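Local structure of alpha-1,4-endofucoidanase (Mariniflexile fucanivorans, 6DLH) at residues A307-N312 / V365-T370; K546-L551 / P574-L579. The protein hydrolyses alpha-1,4-linked fucoidan internally as a family GH107 endo-acting glycoside hydrolase with a retaining mechanism, and binds calcium. One frame throughout, in Å; residues are numbered along the deposited sequence.

Contact 1. Residues A307-N312 / V365-T370; sequences ALYTYN and VEWTST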
loop_
_atom_site.group_PDB
_atom_site.type_symbol
_atom_site.label_atom_id
_atom_site.label_comp_id
_atom_site.label_asym_id
_atom_site.label_seq_id
_atom_site.Cartn_x
_atom_site.Cartn_y
_atom_site.Cartn_z
ATOM N N ALA A 307 18.687 13.080 -25.329
ATOM C CA ALA A 307 17.762 12.608 -26.351
ATOM C C ALA A 307 16.432 12.184 -25.722
ATOM O O ALA A 307 15.376 12.411 -26.314
ATOM C CB ALA A 307 18.377 11.469 -27.138
ATOM N N LEU A 308 16.484 11.579 -24.525
ATOM C CA LEU A 308 15.272 11.141 -23.839
ATOM C C LEU A 308 14.393 12.341 -23.470
ATOM O O LEU A 308 13.162 12.242 -23.502
ATOM C CB LEU A 308 15.626 10.294 -22.610
ATOM C CG LEU A 308 16.385 8.994 -22.885
ATOM C CD1 LEU A 308 16.668 8.256 -21.587
ATOM C CD2 LEU A 308 15.620 8.095 -23.855
ATOM N N TYR A 309 15.023 13.482 -23.157
ATOM C CA TYR A 309 14.246 14.686 -22.883
ATOM C C TYR A 309 13.331 14.990 -24.077
ATOM O O TYR A 309 12.139 15.240 -23.906
ATOM C CB TYR A 309 15.140 15.882 -22.518
ATOM C CG TYR A 309 14.336 17.067 -22.045
ATOM C CD1 TYR A 309 13.591 17.828 -22.938
ATOM C CD2 TYR A 309 14.249 17.383 -20.696
ATOM C CE1 TYR A 309 12.794 18.878 -22.510
ATOM C CE2 TYR A 309 13.469 18.440 -20.253
ATOM C CZ TYR A 309 12.742 19.189 -21.165
ATOM O OH TYR A 309 11.953 20.218 -20.742
ATOM N N THR A 310 13.898 14.958 -25.286
ATOM C CA THR A 310 13.164 15.237 -26.508
ATOM C C THR A 310 12.072 14.193 -26.719
ATOM O O THR A 310 10.929 14.551 -27.002
ATOM C CB THR A 310 14.099 15.204 -27.721
ATOM O OG1 THR A 310 15.012 16.289 -27.584
ATOM C CG2 THR A 310 13.372 15.287 -29.046
ATOM N N TYR A 311 12.443 12.907 -26.610
ATOM C CA TYR A 311 11.509 11.825 -26.891
ATOM C C TYR A 311 10.304 11.910 -25.959
ATOM O O TYR A 311 9.164 11.753 -26.392
ATOM C CB TYR A 311 12.169 10.448 -26.746
ATOM C CG TYR A 311 13.376 10.169 -27.610
ATOM C CD1 TYR A 311 13.578 10.826 -28.812
ATOM C CD2 TYR A 311 14.310 9.213 -27.231
ATOM C CE1 TYR A 311 14.692 10.572 -29.595
ATOM C CE2 TYR A 311 15.424 8.937 -28.005
ATOM C CZ TYR A 311 15.610 9.615 -29.197
ATOM O OH TYR A 311 16.710 9.363 -29.963
ATOM N N ASN A 312 10.570 12.142 -24.672
ATOM C CA ASN A 312 9.519 12.121 -23.667
ATOM C C ASN A 312 8.679 13.396 -23.724
ATOM O O ASN A 312 7.471 13.332 -23.485
ATOM C CB ASN A 312 10.064 11.795 -22.275
ATOM C CG ASN A 312 10.420 10.327 -22.169
ATOM O OD1 ASN A 312 9.620 9.470 -22.546
ATOM N ND2 ASN A 312 11.620 10.030 -21.694
ATOM N N VAL A 365 5.911 21.952 -14.391
ATOM C CA VAL A 365 4.636 22.623 -14.599
ATOM C C VAL A 365 4.285 22.599 -16.087
ATOM O O VAL A 365 3.136 22.339 -16.452
ATOM C CB VAL A 365 4.668 24.055 -14.023
ATOM C CG1 VAL A 365 3.393 24.819 -14.323
ATOM C CG2 VAL A 365 4.929 24.044 -12.516
ATOM N N GLU A 366 5.286 22.865 -16.938
ATOM C CA GLU A 366 5.084 22.923 -18.379
ATOM C C GLU A 366 4.710 21.542 -18.930
ATOM O O GLU A 366 3.740 21.438 -19.687
ATOM C CB GLU A 366 6.297 23.545 -19.079
ATOM C CG GLU A 366 6.137 23.670 -20.593
ATOM C CD GLU A 366 6.475 22.418 -21.395
ATOM O OE1 GLU A 366 5.674 22.025 -22.272
ATOM O OE2 GLU A 366 7.542 21.838 -21.143
ATOM N N TRP A 367 5.465 20.494 -18.554
ATOM C CA TRP A 367 5.184 19.147 -19.044
ATOM C C TRP A 367 3.752 18.770 -18.668
ATOM O O TRP A 367 2.982 18.312 -19.517
ATOM C CB TRP A 367 6.167 18.098 -18.488
ATOM C CG TRP A 367 7.535 18.036 -19.104
ATOM C CD1 TRP A 367 8.387 19.076 -19.350
ATOM C CD2 TRP A 367 8.247 16.844 -19.492
ATOM N NE1 TRP A 367 9.563 18.620 -19.886
ATOM C CE2 TRP A 367 9.513 17.250 -19.971
ATOM C CE3 TRP A 367 7.939 15.478 -19.493
ATOM C CZ2 TRP A 367 10.461 16.340 -20.441
ATOM C CZ3 TRP A 367 8.875 14.578 -19.955
ATOM C CH2 TRP A 367 10.120 15.007 -20.425
ATOM N N THR A 368 3.410 18.981 -17.387
ATOM C CA THR A 368 2.103 18.594 -16.882
ATOM C C THR A 368 1.014 19.331 -17.658
ATOM O O THR A 368 0.083 18.708 -18.171
ATOM C CB THR A 368 2.012 18.766 -15.359
ATOM O OG1 THR A 368 3.020 17.960 -14.750
ATOM C CG2 THR A 368 0.669 18.356 -14.797
ATOM N N SER A 369 1.151 20.662 -17.757
ATOM C CA SER A 369 0.106 21.479 -18.352
ATOM C C SER A 369 0.029 21.243 -19.860
ATOM O O SER A 369 -1.067 21.224 -20.421
ATOM C CB SER A 369 0.276 22.940 -18.013
ATOM O OG SER A 369 1.582 23.387 -18.340
ATOM N N THR A 370 1.191 21.056 -20.505
ATOM C CA THR A 370 1.205 20.734 -21.922
ATOM C C THR A 370 0.451 19.426 -22.132
ATOM O O THR A 370 -0.340 19.301 -23.058
ATOM C CB THR A 370 2.632 20.671 -22.493
ATOM O OG1 THR A 370 3.188 21.986 -22.520
ATOM C CG2 THR A 370 2.677 20.105 -23.897
#
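Two helices of the catalytic GH107 part, 307-321 and 361-372, meet here through an edge-to-face aromatic pair, Y309 against W367, with N312 one turn further along the first helix. W367 NE1 donates to Y309 OH at 3.0 Å, and the bond is almost straight, with an N-H...O angle of 176°. The hydroxyl lies in the indole plane. The same edge of the indole, continuing through CZ2, comes over one face of the phenol, where CZ2 is 3.7 Å from Y309 CE2; the ring planes stand at 82°. Y309 reaches this position because its CG is anti to the backbone N (chi1 -172°), which carries the ring across toward the other helix. Further round the indole, N312 CB packs against W367 CH2 at 3.7 Å. The amide of N312 turns away from the tryptophan to M302 O and F296 N, so a buried polar group is satisfied by loop backbone while its CB serves as an apolar surface. H313 makes a second edge-to-face pair with W367. Tyrosine suits its place by offering both a pi face and an acceptor; tryptophan matches it with an N-H on the edge of a broad apolar plate. One polar bond and the ring contact therefore fix the indole's rotation together, and the buried N-H is paid for without a charge.

Contact 2. Residues K546-L551 / P574-L579; sequences KDYGSL and PDWLVL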
loop_
_atom_site.group_PDB
_atom_site.type_symbol
_atom_site.label_atom_id
_atom_site.label_comp_id
_atom_site.label_asym_id
_atom_site.label_seq_id
_atom_site.Cartn_x
_atom_site.Cartn_y
_atom_site.Cartn_z
ATOM N N LYS A 546 10.736 -10.159 20.710
ATOM C CA LYS A 546 10.187 -10.105 19.364
ATOM C C LYS A 546 9.171 -8.970 19.311
ATOM O O LYS A 546 8.345 -8.836 20.210
ATOM C CB LYS A 546 9.554 -11.446 18.977
ATOM C CG LYS A 546 9.111 -11.554 17.524
ATOM C CD LYS A 546 8.511 -12.896 17.168
ATOM C CE LYS A 546 8.113 -12.999 15.709
ATOM N NZ LYS A 546 7.019 -12.055 15.366
ATOM N N ASP A 547 9.251 -8.157 18.254
ATOM C CA ASP A 547 8.368 -7.012 18.096
ATOM C C ASP A 547 6.930 -7.496 17.938
ATOM O O ASP A 547 6.647 -8.368 17.122
ATOM C CB ASP A 547 8.832 -6.118 16.946
ATOM C CG ASP A 547 10.134 -5.404 17.260
ATOM O OD1 ASP A 547 10.097 -4.475 18.093
ATOM O OD2 ASP A 547 11.176 -5.795 16.691
ATOM N N TYR A 548 6.031 -6.926 18.748
ATOM C CA TYR A 548 4.637 -7.332 18.752
ATOM C C TYR A 548 3.893 -6.541 17.680
ATOM O O TYR A 548 4.265 -5.413 17.370
ATOM C CB TYR A 548 4.026 -7.145 20.146
ATOM C CG TYR A 548 2.588 -7.584 20.268
ATOM C CD1 TYR A 548 2.251 -8.929 20.286
ATOM C CD2 TYR A 548 1.561 -6.655 20.339
ATOM C CE1 TYR A 548 0.934 -9.343 20.394
ATOM C CE2 TYR A 548 0.236 -7.051 20.438
ATOM C CZ TYR A 548 -0.078 -8.400 20.466
ATOM O OH TYR A 548 -1.380 -8.802 20.560
ATOM N N GLY A 549 2.845 -7.148 17.119
ATOM C CA GLY A 549 2.035 -6.475 16.118
ATOM C C GLY A 549 0.568 -6.869 16.230
ATOM O O GLY A 549 0.223 -8.029 16.011
ATOM N N SER A 550 -0.277 -5.891 16.586
ATOM C CA SER A 550 -1.718 -6.082 16.591
ATOM C C SER A 550 -2.424 -4.759 16.297
ATOM O O SER A 550 -1.895 -3.689 16.588
ATOM C CB SER A 550 -2.182 -6.694 17.891
ATOM O OG SER A 550 -3.473 -7.270 17.747
ATOM N N LEU A 551 -3.632 -4.853 15.731
ATOM C CA LEU A 551 -4.376 -3.684 15.294
ATOM C C LEU A 551 -5.674 -3.544 16.083
ATOM O O LEU A 551 -6.292 -4.532 16.472
ATOM C CB LEU A 551 -4.671 -3.814 13.795
ATOM C CG LEU A 551 -3.441 -3.838 12.886
ATOM C CD1 LEU A 551 -3.831 -4.179 11.456
ATOM C CD2 LEU A 551 -2.702 -2.508 12.941
ATOM N N PRO A 574 1.569 -3.349 32.025
ATOM C CA PRO A 574 3.019 -3.296 31.803
ATOM C C PRO A 574 3.471 -2.313 30.723
ATOM O O PRO A 574 2.717 -2.005 29.800
ATOM C CB PRO A 574 3.363 -4.722 31.348
ATOM C CG PRO A 574 2.280 -5.575 31.968
ATOM C CD PRO A 574 1.036 -4.715 31.884
ATOM N N ASP A 575 4.722 -1.850 30.843
ATOM C CA ASP A 575 5.229 -0.717 30.082
ATOM C C ASP A 575 5.465 -1.081 28.615
ATOM O O ASP A 575 5.353 -0.215 27.750
ATOM C CB ASP A 575 6.512 -0.147 30.702
ATOM C CG ASP A 575 6.346 0.387 32.116
ATOM O OD1 ASP A 575 5.667 1.425 32.281
ATOM O OD2 ASP A 575 6.908 -0.234 33.045
ATOM N N TRP A 576 5.791 -2.354 28.346
ATOM C CA TRP A 576 6.312 -2.789 27.056
ATOM C C TRP A 576 5.350 -2.503 25.902
ATOM O O TRP A 576 5.793 -2.225 24.791
ATOM C CB TRP A 576 6.739 -4.261 27.083
ATOM C CG TRP A 576 5.605 -5.243 27.132
ATOM C CD1 TRP A 576 5.113 -5.864 28.241
ATOM C CD2 TRP A 576 4.833 -5.740 26.022
ATOM N NE1 TRP A 576 4.089 -6.708 27.902
ATOM C CE2 TRP A 576 3.892 -6.653 26.549
ATOM C CE3 TRP A 576 4.838 -5.507 24.640
ATOM C CZ2 TRP A 576 2.972 -7.326 25.745
ATOM C CZ3 TRP A 576 3.923 -6.164 23.846
ATOM C CH2 TRP A 576 3.007 -7.066 24.391
ATOM N N LEU A 577 4.041 -2.599 26.156
ATOM C CA LEU A 577 3.052 -2.410 25.107
ATOM C C LEU A 577 3.003 -0.935 24.702
ATOM O O LEU A 577 2.851 -0.053 25.545
ATOM C CB LEU A 577 1.689 -2.931 25.580
ATOM C CG LEU A 577 0.593 -2.992 24.514
ATOM C CD1 LEU A 577 0.904 -4.036 23.447
ATOM C CD2 LEU A 577 -0.769 -3.258 25.140
ATOM N N VAL A 578 3.154 -0.689 23.396
ATOM C CA VAL A 578 3.127 0.651 22.833
ATOM C C VAL A 578 1.865 0.782 21.983
ATOM O O VAL A 578 1.505 -0.143 21.262
ATOM C CB VAL A 578 4.399 0.915 21.999
ATOM C CG1 VAL A 578 4.328 2.207 21.195
ATOM C CG2 VAL A 578 5.658 0.883 22.857
ATOM N N LEU A 579 1.200 1.936 22.088
ATOM C CA LEU A 579 0.057 2.273 21.255
ATOM C C LEU A 579 0.416 3.477 20.384
ATOM O O LEU A 579 0.972 4.459 20.876
ATOM C CB LEU A 579 -1.143 2.592 22.157
ATOM C CG LEU A 579 -2.356 3.210 21.455
ATOM C CD1 LEU A 579 -3.144 2.158 20.687
ATOM C CD2 LEU A 579 -3.261 3.933 22.446
#
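Aromatic packing comes first: Y548, on segment 546-551, which runs into strand 550-553, receives the edge of W576, which precedes strand 578-583. The planes stand at 86° with the six-membered rings' centroids 5.7 Å apart, an offset edge-to-face pair in which W576 CH2 lies over one phenol face, toward its rim. The far end of the indole does the touching. Its CZ3 is 3.8 Å from Y548 CB, a methylene that sits at the indole edge near its plane, and 4.1 Å from Y548 CG. Tryptophan suits this position because its long, flat ring system reaches Y548 with one end while NE1, at the other, is left to a polar partner.

Aliphatic contact is lighter. L577 CD1 approaches Y548 CD2 at 4.1 Å, oblique to the phenol ring, while L577 CB lies over a face of its neighbour's indole. A branched leucine can thus fill the angle between two nearly perpendicular rings, and F603 and F605 of strand 599-608 line it further.

The polar groups of both aromatic side chains are satisfied by other parts of the domain. Y548 OH bonds to A540 O on strand 537-543, and W576 NE1 to N601 OD1 on strand 599-608. Each large ring can therefore be buried without leaving its heteroatom unpaired, and its polar end is tied to a strand of the four-stranded sheet.

Interlocked aromatic and leucine side chains between two facing sheets are what the core of an immunoglobulin-like beta-sandwich is built from, consistent with the bacterial Ig domain predicted for this region.

Overall arrangement
From the N terminus, the chain first lays down five strands of the catalytic part's parallel sheet, with helices between them. Contact 1 then closes a loop of 52 residues, within which strand 341-342 is added, and joins helix 307-321 to helix 361-372; strand 377-379 follows it. The chain runs on through helix 399-415 and the first Ig-like region before contact 2 closes a shorter loop of 22 residues within the second, bringing together segments 546-551 and 574-579, which lead into the two outer strands of its three-stranded sheet. The contacts are in series, neither nesting nor crossing. Their centres are 48 Å apart, on opposite sides of the chain's centre, and each ties together its own part of the fold.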